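Local coordinates for protein SsfX3 (Streptomyces sp. SF2575, PDB 3SKV) that transfers a salicylyl group in a tetracycline biosynthetic pathway, as an acyltransferase that joins a jelly roll to a GDSL/SGNH-type fold, at residues Pro160-Phe165 against His197-Ala202; Ile189-Ser194 against His231-Phe236; Ala210-Ala215 against Ser370-Met375; Tyr293-Asp298 against Glu346-Lys351. The protein carries 1 engineered substitution. One frame throughout, in Å; residues are numbered along the deposited sequence.

In the fold
The four contacts have centres about 18 to 22 Å apart. Contact 1 bridges the N-terminal beta domain and the GDSL-family part; contacts 2, 3 and 4 tie together pieces of the GDSL-type domain, built round a five-stranded parallel sheet. Contact 2 starts on sheet strand 187-192, and the helix that follows this strand, 208-216, supplies one side of contact 3. Along the chain the segments of contact 2 alternate with those of contact 1 and of contact 3, while contact 4 falls between the two helices of contact 3. Contact 1 touches contact 4 through Gly200 and Leu349 and contact 2 through His197 and Gly192; contacts 2 and 4 do not touch each other.

Contact 1 (Pro160-Phe165 against His197-Ala202); sequences PTLLQF and HGRGAA
Thr161 meets Gly198 through its hydroxyl: Thr161 OG1 lies 3.4 Å from Gly198 CA, and the two CA atoms are 5.0 Å apart, the nearest such pair of the two segments. The threonine's torsion, chi1 49°, places OG1 between its own backbone N and carbonyl carbon, while CG2 stands anti to that carbonyl carbon. There is little room on the glycine side. A CB at Gly198 would point toward the other segment and come within 2.3 Å of Thr161 OG1, a clash, so the absence of a side chain is what lets the two backbones come together. Gly198 also opens a type II turn that runs to Ala201.

Next along the chain, Leu162 reaches over to Arg199 with both branches. Leu162 CD1 lies 3.5 Å from Arg199 NH1, and CD2 of the same leucine is equally near that nitrogen. Two bends, at chi2 and chi3 (both 91°), fold the arginine chain back to the leucine, and the two side chains cross at about a right angle. The contact is van der Waals in character, and Leu162 CD1 lies oblique to the guanidinium. Leu162 also rests on Cys196.

Beyond Leu163, which pairs through its backbone with Thr82, the chain enters strand 164-172 of an antiparallel sheet in the beta domain. On the other side, Arg199 O accepts a hydrogen bond from His364 NE2 and Ala202 packs on Ala361. The contact thus joins the loop before strand 164-172 to the loop between strand 187-192 and helix 208-216, which itself rests on helix 361-377.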
loop_
_atom_site.group_PDB
_atom_site.type_symbol
_atom_site.label_atom_id
_atom_site.label_comp_id
_atom_site.label_asym_id
_atom_site.label_seq_id
_atom_site.Cartn_x
_atom_site.Cartn_y
_atom_site.Cartn_z
ATOM N N PRO A 160 -0.505 -8.837 -6.663
ATOM C CA PRO A 160 0.740 -8.165 -7.070
ATOM C C PRO A 160 0.757 -6.656 -6.845
ATOM O O PRO A 160 -0.260 -5.980 -6.968
ATOM C CB PRO A 160 0.879 -8.549 -8.553
ATOM C CG PRO A 160 -0.517 -8.862 -8.982
ATOM C CD PRO A 160 -1.094 -9.571 -7.808
ATOM N N THR A 161 1.943 -6.149 -6.526
ATOM C CA THR A 161 2.218 -4.768 -6.145
ATOM C C THR A 161 2.340 -3.698 -7.226
ATOM O O THR A 161 1.958 -2.553 -6.969
ATOM C CB THR A 161 3.353 -4.703 -5.107
ATOM O OG1 THR A 161 4.452 -5.487 -5.567
ATOM C CG2 THR A 161 2.923 -5.188 -3.727
ATOM N N LEU A 162 2.885 -4.017 -8.401
ATOM C CA LEU A 162 3.070 -2.994 -9.446
ATOM C C LEU A 162 2.245 -3.275 -10.718
ATOM O O LEU A 162 2.607 -2.829 -11.820
ATOM C CB LEU A 162 4.582 -2.876 -9.763
ATOM C CG LEU A 162 5.490 -2.603 -8.547
ATOM C CD1 LEU A 162 6.905 -3.165 -8.749
ATOM C CD2 LEU A 162 5.450 -1.131 -8.146
ATOM N N LEU A 163 1.125 -3.997 -10.548
ATOM C CA LEU A 163 0.281 -4.466 -11.624
ATOM C C LEU A 163 -1.188 -4.258 -11.348
ATOM O O LEU A 163 -1.620 -4.291 -10.198
ATOM C CB LEU A 163 0.484 -5.991 -11.678
ATOM C CG LEU A 163 1.405 -6.668 -12.708
ATOM C CD1 LEU A 163 2.745 -5.993 -12.856
ATOM C CD2 LEU A 163 1.642 -8.095 -12.295
ATOM N N GLN A 164 -1.979 -4.198 -12.415
ATOM C CA GLN A 164 -3.434 -4.218 -12.319
ATOM C C GLN A 164 -3.796 -5.715 -12.387
ATOM O O GLN A 164 -3.316 -6.426 -13.265
ATOM C CB GLN A 164 -4.084 -3.453 -13.472
ATOM C CG GLN A 164 -3.845 -1.961 -13.408
ATOM C CD GLN A 164 -4.459 -1.236 -14.584
ATOM O OE1 GLN A 164 -5.517 -1.602 -15.115
ATOM N NE2 GLN A 164 -3.847 -0.136 -14.965
ATOM N N PHE A 165 -4.553 -6.203 -11.434
ATOM C CA PHE A 165 -4.918 -7.625 -11.364
ATOM C C PHE A 165 -6.438 -7.768 -11.381
ATOM O O PHE A 165 -7.101 -7.158 -10.552
ATOM C CB PHE A 165 -4.345 -8.238 -10.076
ATOM C CG PHE A 165 -4.543 -9.732 -9.919
ATOM C CD1 PHE A 165 -3.582 -10.630 -10.384
ATOM C CD2 PHE A 165 -5.650 -10.233 -9.238
ATOM C CE1 PHE A 165 -3.745 -11.998 -10.205
ATOM C CE2 PHE A 165 -5.824 -11.604 -9.070
ATOM C CZ PHE A 165 -4.861 -12.481 -9.533
ATOM N N HIS A 197 6.279 0.965 -3.285
ATOM C CA HIS A 197 6.663 0.080 -2.194
ATOM C C HIS A 197 6.870 -1.368 -2.554
ATOM O O HIS A 197 7.452 -2.106 -1.761
ATOM C CB HIS A 197 5.700 0.232 -1.019
ATOM C CG HIS A 197 5.682 1.622 -0.455
ATOM N ND1 HIS A 197 6.860 2.321 -0.207
ATOM C CD2 HIS A 197 4.634 2.385 -0.086
ATOM C CE1 HIS A 197 6.484 3.471 0.313
ATOM N NE2 HIS A 197 5.153 3.558 0.400
ATOM N N GLY A 198 6.403 -1.779 -3.727
ATOM C CA GLY A 198 6.560 -3.165 -4.160
ATOM C C GLY A 198 7.979 -3.472 -4.586
ATOM O O GLY A 198 8.396 -4.622 -4.549
ATOM N N ARG A 199 8.730 -2.422 -4.963
ATOM C CA ARG A 199 10.089 -2.522 -5.443
ATOM C C ARG A 199 11.097 -2.959 -4.361
ATOM O O ARG A 199 11.189 -2.341 -3.280
ATOM C CB ARG A 199 10.500 -1.224 -6.152
ATOM C CG ARG A 199 11.643 -1.430 -7.150
ATOM C CD ARG A 199 11.148 -1.748 -8.549
ATOM N NE ARG A 199 10.973 -0.543 -9.363
ATOM C CZ ARG A 199 9.841 0.153 -9.461
ATOM N NH1 ARG A 199 8.763 -0.218 -8.782
ATOM N NH2 ARG A 199 9.784 1.231 -10.231
ATOM N N GLY A 200 11.818 -4.040 -4.673
ATOM C CA GLY A 200 12.836 -4.619 -3.797
ATOM C C GLY A 200 12.280 -5.582 -2.765
ATOM O O GLY A 200 13.043 -6.318 -2.136
ATOM N N ALA A 201 10.950 -5.599 -2.572
ATOM C CA ALA A 201 10.372 -6.539 -1.616
ATOM C C ALA A 201 10.478 -7.968 -2.190
ATOM O O ALA A 201 10.440 -8.168 -3.420
ATOM C CB ALA A 201 8.926 -6.171 -1.306
ATOM N N ALA A 202 10.688 -8.946 -1.297
ATOM C CA ALA A 202 10.817 -10.353 -1.674
ATOM C C ALA A 202 9.562 -10.838 -2.422
ATOM O O ALA A 202 9.674 -11.529 -3.439
ATOM C CB ALA A 202 11.073 -11.195 -0.434
#

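Contact 2 (Ile189-Ser194 against His231-Phe236); sequences IHYGDS and HLQPMF
Tyr191 carries this contact, leaning its ring from strand 187-192 against Phe236 at the start of helix 234-242. Its CG is anti to the backbone N (chi1 172°), which extends the ring off the strand toward the helix. Here the packing is close: Tyr191 CE1 lies 3.6 Å from Phe236 CB and no farther from its CG. The two rings meet obliquely, planes at 41° and centroids 5.6 Å apart. Phe225 flanks Phe236, and Phe273 meets Tyr191, so the pair belongs to an aromatic cluster beside the central sheet.

Toward the hydroxyl the contact slackens. Tyr191 CE2 only approaches Leu232 CD2 at 4.4 Å, and the next layer, His231 and Gln233, is partly exposed. Leu232 N makes a weak hydrogen bond to Tyr191 OH, 3.3 Å long and bent to 130°, and Gly229 O is a second weak partner. Gln233 OE1 lies 3.1 Å from the same hydroxyl while accepting from His231 N; its NE2 bonds Asp228 O.

A phenylalanine at Tyr191 would probably keep the packing on Phe236 but leave Leu232 N and Gly229 O without their weak partner. The chemistry is thus divided along one side chain: the ring is fixed by apolar packing, and its hydroxyl lightly gathers the backbone of the turn that leads into the helix.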
loop_
_atom_site.group_PDB
_atom_site.type_symbol
_atom_site.label_atom_id
_atom_site.label_comp_id
_atom_site.label_asym_id
_atom_site.label_seq_id
_atom_site.Cartn_x
_atom_site.Cartn_y
_atom_site.Cartn_z
ATOM N N ILE A 189 -4.599 3.175 7.498
ATOM C CA ILE A 189 -4.463 3.889 6.235
ATOM C C ILE A 189 -3.080 4.516 6.152
ATOM O O ILE A 189 -2.696 5.287 7.048
ATOM C CB ILE A 189 -5.567 4.954 5.985
ATOM C CG1 ILE A 189 -6.988 4.373 6.150
ATOM C CG2 ILE A 189 -5.362 5.618 4.584
ATOM C CD1 ILE A 189 -8.113 5.393 5.822
ATOM N N HIS A 190 -2.328 4.190 5.072
ATOM C CA HIS A 190 -1.024 4.809 4.853
ATOM C C HIS A 190 -1.064 5.585 3.523
ATOM O O HIS A 190 -1.425 5.034 2.480
ATOM C CB HIS A 190 0.168 3.835 4.931
ATOM C CG HIS A 190 1.474 4.521 4.670
ATOM N ND1 HIS A 190 2.092 5.309 5.652
ATOM C CD2 HIS A 190 2.183 4.618 3.516
ATOM C CE1 HIS A 190 3.155 5.841 5.066
ATOM N NE2 HIS A 190 3.259 5.444 3.779
ATOM N N TYR A 191 -0.705 6.879 3.592
ATOM C CA TYR A 191 -0.657 7.754 2.419
ATOM C C TYR A 191 0.727 8.377 2.261
ATOM O O TYR A 191 1.347 8.760 3.236
ATOM C CB TYR A 191 -1.733 8.857 2.538
ATOM C CG TYR A 191 -1.654 9.925 1.475
ATOM C CD1 TYR A 191 -2.237 9.738 0.226
ATOM C CD2 TYR A 191 -0.989 11.123 1.711
ATOM C CE1 TYR A 191 -2.122 10.699 -0.778
ATOM C CE2 TYR A 191 -0.883 12.098 0.719
ATOM C CZ TYR A 191 -1.449 11.879 -0.523
ATOM O OH TYR A 191 -1.395 12.854 -1.483
ATOM N N GLY A 192 1.169 8.533 1.036
ATOM C CA GLY A 192 2.428 9.216 0.767
ATOM C C GLY A 192 3.565 8.399 0.188
ATOM O O GLY A 192 3.355 7.325 -0.382
ATOM N N ASP A 193 4.781 8.961 0.310
ATOM C CA ASP A 193 6.070 8.460 -0.188
ATOM C C ASP A 193 6.288 8.773 -1.675
ATOM O O ASP A 193 5.336 8.902 -2.447
ATOM C CB ASP A 193 6.300 6.964 0.144
ATOM C CG ASP A 193 6.468 6.697 1.630
ATOM O OD1 ASP A 193 7.489 7.163 2.206
ATOM O OD2 ASP A 193 5.598 5.994 2.216
ATOM N N SER A 194 7.545 8.888 -2.065
ATOM C CA SER A 194 7.907 9.208 -3.448
ATOM C C SER A 194 8.284 7.984 -4.278
ATOM O O SER A 194 8.557 8.110 -5.486
ATOM C CB SER A 194 8.990 10.284 -3.491
ATOM O OG SER A 194 9.999 9.990 -2.546
ATOM N N HIS A 231 1.199 14.609 -3.282
ATOM C CA HIS A 231 1.224 16.076 -3.353
ATOM C C HIS A 231 0.140 16.736 -2.463
ATOM O O HIS A 231 -0.195 17.924 -2.647
ATOM C CB HIS A 231 1.071 16.533 -4.816
ATOM C CG HIS A 231 2.329 16.461 -5.610
ATOM N ND1 HIS A 231 3.027 15.277 -5.751
ATOM C CD2 HIS A 231 2.956 17.417 -6.327
ATOM C CE1 HIS A 231 4.063 15.552 -6.521
ATOM N NE2 HIS A 231 4.061 16.827 -6.895
ATOM N N LEU A 232 -0.416 15.968 -1.508
ATOM C CA LEU A 232 -1.473 16.473 -0.622
ATOM C C LEU A 232 -2.713 16.944 -1.334
ATOM O O LEU A 232 -3.360 17.892 -0.875
ATOM C CB LEU A 232 -0.982 17.529 0.395
ATOM C CG LEU A 232 0.147 17.130 1.346
ATOM C CD1 LEU A 232 0.751 18.371 1.985
ATOM C CD2 LEU A 232 -0.342 16.100 2.404
ATOM N N GLN A 233 -3.064 16.256 -2.448
ATOM C CA GLN A 233 -4.261 16.476 -3.255
ATOM C C GLN A 233 -5.478 16.383 -2.347
ATOM O O GLN A 233 -5.678 15.362 -1.685
ATOM C CB GLN A 233 -4.400 15.408 -4.349
ATOM C CG GLN A 233 -3.352 15.481 -5.440
ATOM C CD GLN A 233 -2.145 14.608 -5.214
ATOM O OE1 GLN A 233 -1.642 14.451 -4.096
ATOM N NE2 GLN A 233 -1.651 14.023 -6.294
ATOM N N PRO A 234 -6.309 17.436 -2.282
ATOM C CA PRO A 234 -7.507 17.372 -1.398
ATOM C C PRO A 234 -8.438 16.173 -1.649
ATOM O O PRO A 234 -9.102 15.729 -0.726
ATOM C CB PRO A 234 -8.202 18.717 -1.638
ATOM C CG PRO A 234 -7.172 19.594 -2.232
ATOM C CD PRO A 234 -6.219 18.728 -2.991
ATOM N N MET A 235 -8.485 15.640 -2.884
ATOM C CA MET A 235 -9.287 14.450 -3.194
ATOM C C MET A 235 -8.835 13.199 -2.358
ATOM O O MET A 235 -9.681 12.364 -1.971
ATOM C CB MET A 235 -9.300 14.150 -4.700
ATOM C CG MET A 235 -10.170 15.090 -5.511
ATOM S SD MET A 235 -11.938 15.191 -5.067
ATOM C CE MET A 235 -12.486 13.400 -5.464
ATOM N N PHE A 236 -7.516 13.082 -2.087
ATOM C CA PHE A 236 -6.986 11.979 -1.283
ATOM C C PHE A 236 -7.369 12.116 0.183
ATOM O O PHE A 236 -7.612 11.093 0.844
ATOM C CB PHE A 236 -5.461 11.799 -1.454
ATOM C CG PHE A 236 -5.119 11.153 -2.773
ATOM C CD1 PHE A 236 -5.635 9.900 -3.111
ATOM C CD2 PHE A 236 -4.306 11.804 -3.696
ATOM C CE1 PHE A 236 -5.375 9.331 -4.359
ATOM C CE2 PHE A 236 -4.031 11.221 -4.939
ATOM C CZ PHE A 236 -4.569 9.987 -5.260
#

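Contact 3 (Ala210-Ala215 against Ser370-Met375); sequences ALAARA and SSRREM
Arg372 of helix 361-377 spans to Ala212 and Ala215 of helix 208-216, two helices packed beside each other on one face of the parallel sheet of the alpha/beta domain. Helix 208-216 is the connection in a beta-alpha-beta crossover between strands 187-192 and 219-223. The backbones come close, with Ala212 CA and Arg372 CA 6.6 Å apart, consistent with the small residues Ala212 and Ala215 on the facing side.

The arginine leaves its helix with CG anti to the carbonyl carbon (chi1 -74°). It then runs straight through chi2 at 177° and turns sharply at chi3, 63°. The straight part brushes Ala212: Arg372 CG lies 4.2 Å from Ala212 CB, and CD rests 3.8 Å from Ala212 O. The bend then sets one face of the guanidinium against Ala215, whose CB stands 3.4 Å above the plane, offset toward the rim; Ala215 CB is 3.5 Å from Arg372 CZ. Being only a methyl, Ala215 lets the planar group lie close without taking up its N-H groups. These turn instead to carboxylates in the two helices, NE to Glu216 and NH1 to Glu369, two salt bridges that limit its rotation. A leucine in place of Arg372 would probably leave Glu216 and Glu369 without their shared cation and uncover the methyl of Ala215.

On the same helix, Arg373 is paired with Glu374, which has a second partner in Arg337. Arg373 NH1 meets Glu374 OE2 at 3.1 Å, in the guanidinium plane and on the anti lone pair of that oxygen.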
loop_
_atom_site.group_PDB
_atom_site.type_symbol
_atom_site.label_atom_id
_atom_site.label_comp_id
_atom_site.label_asym_id
_atom_site.label_seq_id
_atom_site.Cartn_x
_atom_site.Cartn_y
_atom_site.Cartn_z
ATOM N N ALA A 210 3.249 -4.381 4.382
ATOM C CA ALA A 210 2.668 -5.694 4.627
ATOM C C ALA A 210 3.223 -6.300 5.919
ATOM O O ALA A 210 2.443 -6.732 6.764
ATOM C CB ALA A 210 2.945 -6.612 3.442
ATOM N N LEU A 211 4.565 -6.268 6.101
ATOM C CA LEU A 211 5.263 -6.787 7.276
ATOM C C LEU A 211 4.868 -6.022 8.531
ATOM O O LEU A 211 4.677 -6.641 9.579
ATOM C CB LEU A 211 6.782 -6.660 7.073
ATOM C CG LEU A 211 7.632 -7.853 6.616
ATOM C CD1 LEU A 211 6.826 -9.199 6.394
ATOM C CD2 LEU A 211 8.558 -7.456 5.510
ATOM N N ALA A 212 4.773 -4.685 8.441
ATOM C CA ALA A 212 4.406 -3.851 9.581
ATOM C C ALA A 212 2.956 -4.147 10.005
ATOM O O ALA A 212 2.736 -4.403 11.177
ATOM C CB ALA A 212 4.592 -2.369 9.253
ATOM N N ALA A 213 2.009 -4.218 9.047
ATOM C CA ALA A 213 0.590 -4.516 9.313
ATOM C C ALA A 213 0.387 -5.901 9.913
ATOM O O ALA A 213 -0.380 -6.059 10.867
ATOM C CB ALA A 213 -0.239 -4.391 8.044
ATOM N N ARG A 214 1.067 -6.900 9.355
ATOM C CA ARG A 214 0.960 -8.285 9.811
ATOM C C ARG A 214 1.490 -8.439 11.239
ATOM O O ARG A 214 0.852 -9.113 12.050
ATOM C CB ARG A 214 1.686 -9.244 8.862
ATOM C CG ARG A 214 1.014 -9.409 7.525
ATOM C CD ARG A 214 1.954 -10.042 6.517
ATOM N NE ARG A 214 2.285 -11.422 6.866
ATOM C CZ ARG A 214 3.308 -12.098 6.367
ATOM N NH1 ARG A 214 4.111 -11.532 5.479
ATOM N NH2 ARG A 214 3.526 -13.358 6.741
ATOM N N ALA A 215 2.627 -7.785 11.554
ATOM C CA ALA A 215 3.203 -7.875 12.890
ATOM C C ALA A 215 2.317 -7.165 13.914
ATOM O O ALA A 215 2.262 -7.575 15.076
ATOM C CB ALA A 215 4.591 -7.290 12.900
ATOM N N SER A 370 11.470 -0.658 12.141
ATOM C CA SER A 370 11.804 0.722 12.459
ATOM C C SER A 370 10.558 1.617 12.565
ATOM O O SER A 370 10.463 2.433 13.488
ATOM C CB SER A 370 12.805 1.270 11.443
ATOM O OG SER A 370 13.334 2.511 11.882
ATOM N N SER A 371 9.608 1.453 11.628
ATOM C CA SER A 371 8.339 2.187 11.609
ATOM C C SER A 371 7.523 1.829 12.843
ATOM O O SER A 371 6.987 2.728 13.485
ATOM C CB SER A 371 7.531 1.851 10.355
ATOM O OG SER A 371 8.230 2.217 9.177
ATOM N N ARG A 372 7.454 0.524 13.186
ATOM C CA ARG A 372 6.716 0.023 14.352
ATOM C C ARG A 372 7.306 0.560 15.649
ATOM O O ARG A 372 6.553 1.001 16.518
ATOM C CB ARG A 372 6.678 -1.515 14.369
ATOM C CG ARG A 372 5.738 -2.097 13.332
ATOM C CD ARG A 372 5.791 -3.615 13.343
ATOM N NE ARG A 372 5.339 -4.157 14.618
ATOM C CZ ARG A 372 5.985 -5.096 15.291
ATOM N NH1 ARG A 372 7.094 -5.633 14.795
ATOM N NH2 ARG A 372 5.521 -5.519 16.462
ATOM N N ARG A 373 8.638 0.555 15.753
ATOM C CA ARG A 373 9.372 1.072 16.900
ATOM C C ARG A 373 9.067 2.584 17.076
ATOM O O ARG A 373 8.716 3.024 18.173
ATOM C CB ARG A 373 10.890 0.834 16.704
ATOM C CG ARG A 373 11.753 1.418 17.841
ATOM C CD ARG A 373 13.264 1.574 17.589
ATOM N NE ARG A 373 13.751 0.913 16.379
ATOM C CZ ARG A 373 13.976 1.507 15.216
ATOM N NH1 ARG A 373 13.726 2.805 15.065
ATOM N NH2 ARG A 373 14.439 0.807 14.188
ATOM N N GLU A 374 9.163 3.354 15.984
ATOM C CA GLU A 374 8.886 4.791 16.034
ATOM C C GLU A 374 7.410 5.113 16.346
ATOM O O GLU A 374 7.136 5.968 17.183
ATOM C CB GLU A 374 9.419 5.514 14.778
ATOM C CG GLU A 374 10.935 5.523 14.660
ATOM C CD GLU A 374 11.691 6.073 15.859
ATOM O OE1 GLU A 374 11.278 7.127 16.402
ATOM O OE2 GLU A 374 12.707 5.447 16.246
ATOM N N MET A 375 6.481 4.388 15.743
ATOM C CA MET A 375 5.064 4.607 16.026
ATOM C C MET A 375 4.670 4.171 17.439
ATOM O O MET A 375 3.801 4.818 18.047
ATOM C CB MET A 375 4.192 3.968 14.964
ATOM C CG MET A 375 4.222 4.718 13.673
ATOM S SD MET A 375 3.259 3.830 12.452
ATOM C CE MET A 375 2.216 5.116 11.984
#

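Contact 4 (Tyr293-Asp298 against Glu346-Lys351); sequences YSPFWD and ELYLEK
Pro295 and Tyr348 approach each other from opposite directions, and their apolar contact makes up the direct packing between the two segments. Pro295 CG lies 4.0 Å from Tyr348 CZ, with the proline placed obliquely to the tyrosine ring. At the end of the ring, Tyr348 OH is 3.7 Å from Pro295 CD and about as far from CG, so the CG-CD edge of the proline lies against the hydroxyl. Tyr348 has CG anti to its carbonyl carbon (chi1 -77°), which directs the ring out of the 346-351 loop toward the other segment.

The polar link runs through a water. It donates to Tyr293 O at 2.7 Å and makes a longer hydrogen bond, 3.3 Å, with Tyr348 OH; it lies at the edge of the tyrosine ring, in its plane. Tyr293 O and Tyr348 OH are themselves 3.8 Å apart. Trp339 contacts both segments: its indole NE1 bonds Tyr348 OH, its ring meets the tyrosine edge-to-face, and its backbone pairs with that of Tyr293.

Further bonds lie inside 293-298. Asp298 OD1 takes a nearly straight bond from Ser294 N (2.8 Å, 174°), while Asp298 OD2 is salt-bridged to Arg312. Ser294 OG accepts from Trp297 N at 3.2 Å, an ST motif. These bonds tie Ser294, Trp297 and Asp298 together round Pro295.

Tyr348 therefore serves both kinds of contact: its ring and hydroxyl lean on apolar proline carbons, while the same oxygen, bonded to Trp339, reaches a backbone carbonyl through water. The two loops are joined by modest packing and a solvent-mediated bond.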
loop_
_atom_site.group_PDB
_atom_site.type_symbol
_atom_site.label_atom_id
_atom_site.label_comp_id
_atom_site.label_asym_id
_atom_site.label_seq_id
_atom_site.Cartn_x
_atom_site.Cartn_y
_atom_site.Cartn_z
ATOM N N TYR A 293 15.002 9.564 4.392
ATOM C CA TYR A 293 16.206 10.019 3.719
ATOM C C TYR A 293 16.352 9.409 2.309
ATOM O O TYR A 293 16.304 8.186 2.124
ATOM C CB TYR A 293 17.458 9.754 4.578
ATOM C CG TYR A 293 18.771 10.076 3.891
ATOM C CD1 TYR A 293 19.275 11.374 3.876
ATOM C CD2 TYR A 293 19.527 9.076 3.279
ATOM C CE1 TYR A 293 20.497 11.671 3.260
ATOM C CE2 TYR A 293 20.724 9.368 2.631
ATOM C CZ TYR A 293 21.203 10.668 2.623
ATOM O OH TYR A 293 22.398 10.954 2.021
ATOM N N SER A 294 16.570 10.281 1.328
ATOM C CA SER A 294 16.811 9.889 -0.056
ATOM C C SER A 294 18.272 10.245 -0.417
ATOM O O SER A 294 18.635 11.411 -0.400
ATOM C CB SER A 294 15.822 10.579 -0.993
ATOM O OG SER A 294 16.290 10.535 -2.328
ATOM N N PRO A 295 19.121 9.264 -0.756
ATOM C CA PRO A 295 20.517 9.589 -1.111
ATOM C C PRO A 295 20.634 10.584 -2.273
ATOM O O PRO A 295 21.500 11.479 -2.225
ATOM C CB PRO A 295 21.129 8.219 -1.429
ATOM C CG PRO A 295 20.282 7.246 -0.649
ATOM C CD PRO A 295 18.887 7.806 -0.802
ATOM N N PHE A 296 19.709 10.493 -3.263
ATOM C CA PHE A 296 19.696 11.422 -4.398
ATOM C C PHE A 296 19.199 12.827 -4.022
ATOM O O PHE A 296 19.975 13.781 -4.080
ATOM C CB PHE A 296 18.923 10.849 -5.617
ATOM C CG PHE A 296 18.908 11.782 -6.807
ATOM C CD1 PHE A 296 20.024 11.908 -7.628
ATOM C CD2 PHE A 296 17.789 12.563 -7.086
ATOM C CE1 PHE A 296 20.022 12.806 -8.705
ATOM C CE2 PHE A 296 17.793 13.470 -8.154
ATOM C CZ PHE A 296 18.904 13.582 -8.959
ATOM N N TRP A 297 17.915 12.933 -3.644
ATOM C CA TRP A 297 17.185 14.168 -3.348
ATOM C C TRP A 297 17.683 15.033 -2.203
ATOM O O TRP A 297 17.727 16.252 -2.357
ATOM C CB TRP A 297 15.675 13.896 -3.244
ATOM C CG TRP A 297 15.110 13.242 -4.470
ATOM C CD1 TRP A 297 14.819 11.923 -4.626
ATOM C CD2 TRP A 297 14.877 13.861 -5.745
ATOM N NE1 TRP A 297 14.399 11.677 -5.914
ATOM C CE2 TRP A 297 14.405 12.855 -6.621
ATOM C CE3 TRP A 297 15.038 15.168 -6.242
ATOM C CZ2 TRP A 297 14.064 13.118 -7.956
ATOM C CZ3 TRP A 297 14.682 15.428 -7.557
ATOM C CH2 TRP A 297 14.216 14.405 -8.401
ATOM N N ASP A 298 18.035 14.425 -1.055
ATOM C CA ASP A 298 18.549 15.149 0.126
ATOM C C ASP A 298 19.912 15.790 -0.148
ATOM O O ASP A 298 20.267 16.788 0.496
ATOM C CB ASP A 298 18.702 14.197 1.331
ATOM C CG ASP A 298 17.444 13.988 2.143
ATOM O OD1 ASP A 298 16.682 13.059 1.819
ATOM O OD2 ASP A 298 17.251 14.722 3.136
ATOM N N GLU A 346 24.029 -2.018 2.044
ATOM C CA GLU A 346 23.593 -3.398 2.297
ATOM C C GLU A 346 22.048 -3.535 2.356
ATOM O O GLU A 346 21.527 -4.623 2.122
ATOM C CB GLU A 346 24.259 -3.979 3.564
ATOM C CG GLU A 346 23.913 -3.275 4.876
ATOM C CD GLU A 346 24.449 -3.890 6.165
ATOM O OE1 GLU A 346 25.681 -4.108 6.285
ATOM O OE2 GLU A 346 23.622 -4.101 7.084
ATOM N N LEU A 347 21.338 -2.418 2.636
ATOM C CA LEU A 347 19.889 -2.364 2.733
ATOM C C LEU A 347 19.216 -1.807 1.471
ATOM O O LEU A 347 17.988 -1.748 1.414
ATOM C CB LEU A 347 19.450 -1.596 3.978
ATOM C CG LEU A 347 20.062 -2.063 5.333
ATOM C CD1 LEU A 347 19.677 -1.106 6.460
ATOM C CD2 LEU A 347 19.673 -3.520 5.688
ATOM N N TYR A 348 20.003 -1.475 0.435
ATOM C CA TYR A 348 19.437 -0.991 -0.822
ATOM C C TYR A 348 19.522 -2.007 -1.933
ATOM O O TYR A 348 20.510 -2.741 -2.040
ATOM C CB TYR A 348 20.076 0.323 -1.272
ATOM C CG TYR A 348 19.574 1.526 -0.525
ATOM C CD1 TYR A 348 18.439 2.215 -0.953
ATOM C CD2 TYR A 348 20.243 2.001 0.597
ATOM C CE1 TYR A 348 18.018 3.381 -0.315
ATOM C CE2 TYR A 348 19.816 3.155 1.261
ATOM C CZ TYR A 348 18.724 3.861 0.781
ATOM O OH TYR A 348 18.295 4.984 1.449
ATOM N N LEU A 349 18.511 -1.981 -2.807
ATOM C CA LEU A 349 18.365 -2.843 -3.961
ATOM C C LEU A 349 19.323 -2.499 -5.114
ATOM O O LEU A 349 19.982 -3.404 -5.625
ATOM C CB LEU A 349 16.900 -2.773 -4.426
ATOM C CG LEU A 349 16.546 -3.372 -5.794
ATOM C CD1 LEU A 349 16.569 -4.883 -5.736
ATOM C CD2 LEU A 349 15.190 -2.869 -6.276
ATOM N N GLU A 350 19.346 -1.220 -5.555
ATOM C CA GLU A 350 20.098 -0.718 -6.727
ATOM C C GLU A 350 21.600 -0.979 -6.715
ATOM O O GLU A 350 22.279 -0.699 -5.723
ATOM C CB GLU A 350 19.815 0.778 -7.037
ATOM C CG GLU A 350 18.365 1.133 -7.369
ATOM C CD GLU A 350 17.321 0.929 -6.279
ATOM O OE1 GLU A 350 17.633 1.153 -5.084
ATOM O OE2 GLU A 350 16.199 0.492 -6.621
ATOM N N LYS A 351 22.107 -1.487 -7.850
ATOM C CA LYS A 351 23.520 -1.783 -8.086
ATOM C C LYS A 351 24.379 -0.482 -8.150
ATOM O O LYS A 351 23.816 0.568 -8.489
ATOM C CB LYS A 351 23.719 -2.712 -9.322
ATOM C CG LYS A 351 23.083 -2.231 -10.641
ATOM C CD LYS A 351 21.748 -2.931 -10.956
ATOM C CE LYS A 351 20.534 -2.118 -10.582
ATOM N NZ LYS A 351 19.781 -2.756 -9.480
HETATM O O HOH W 1 15.741 6.496 0.118
#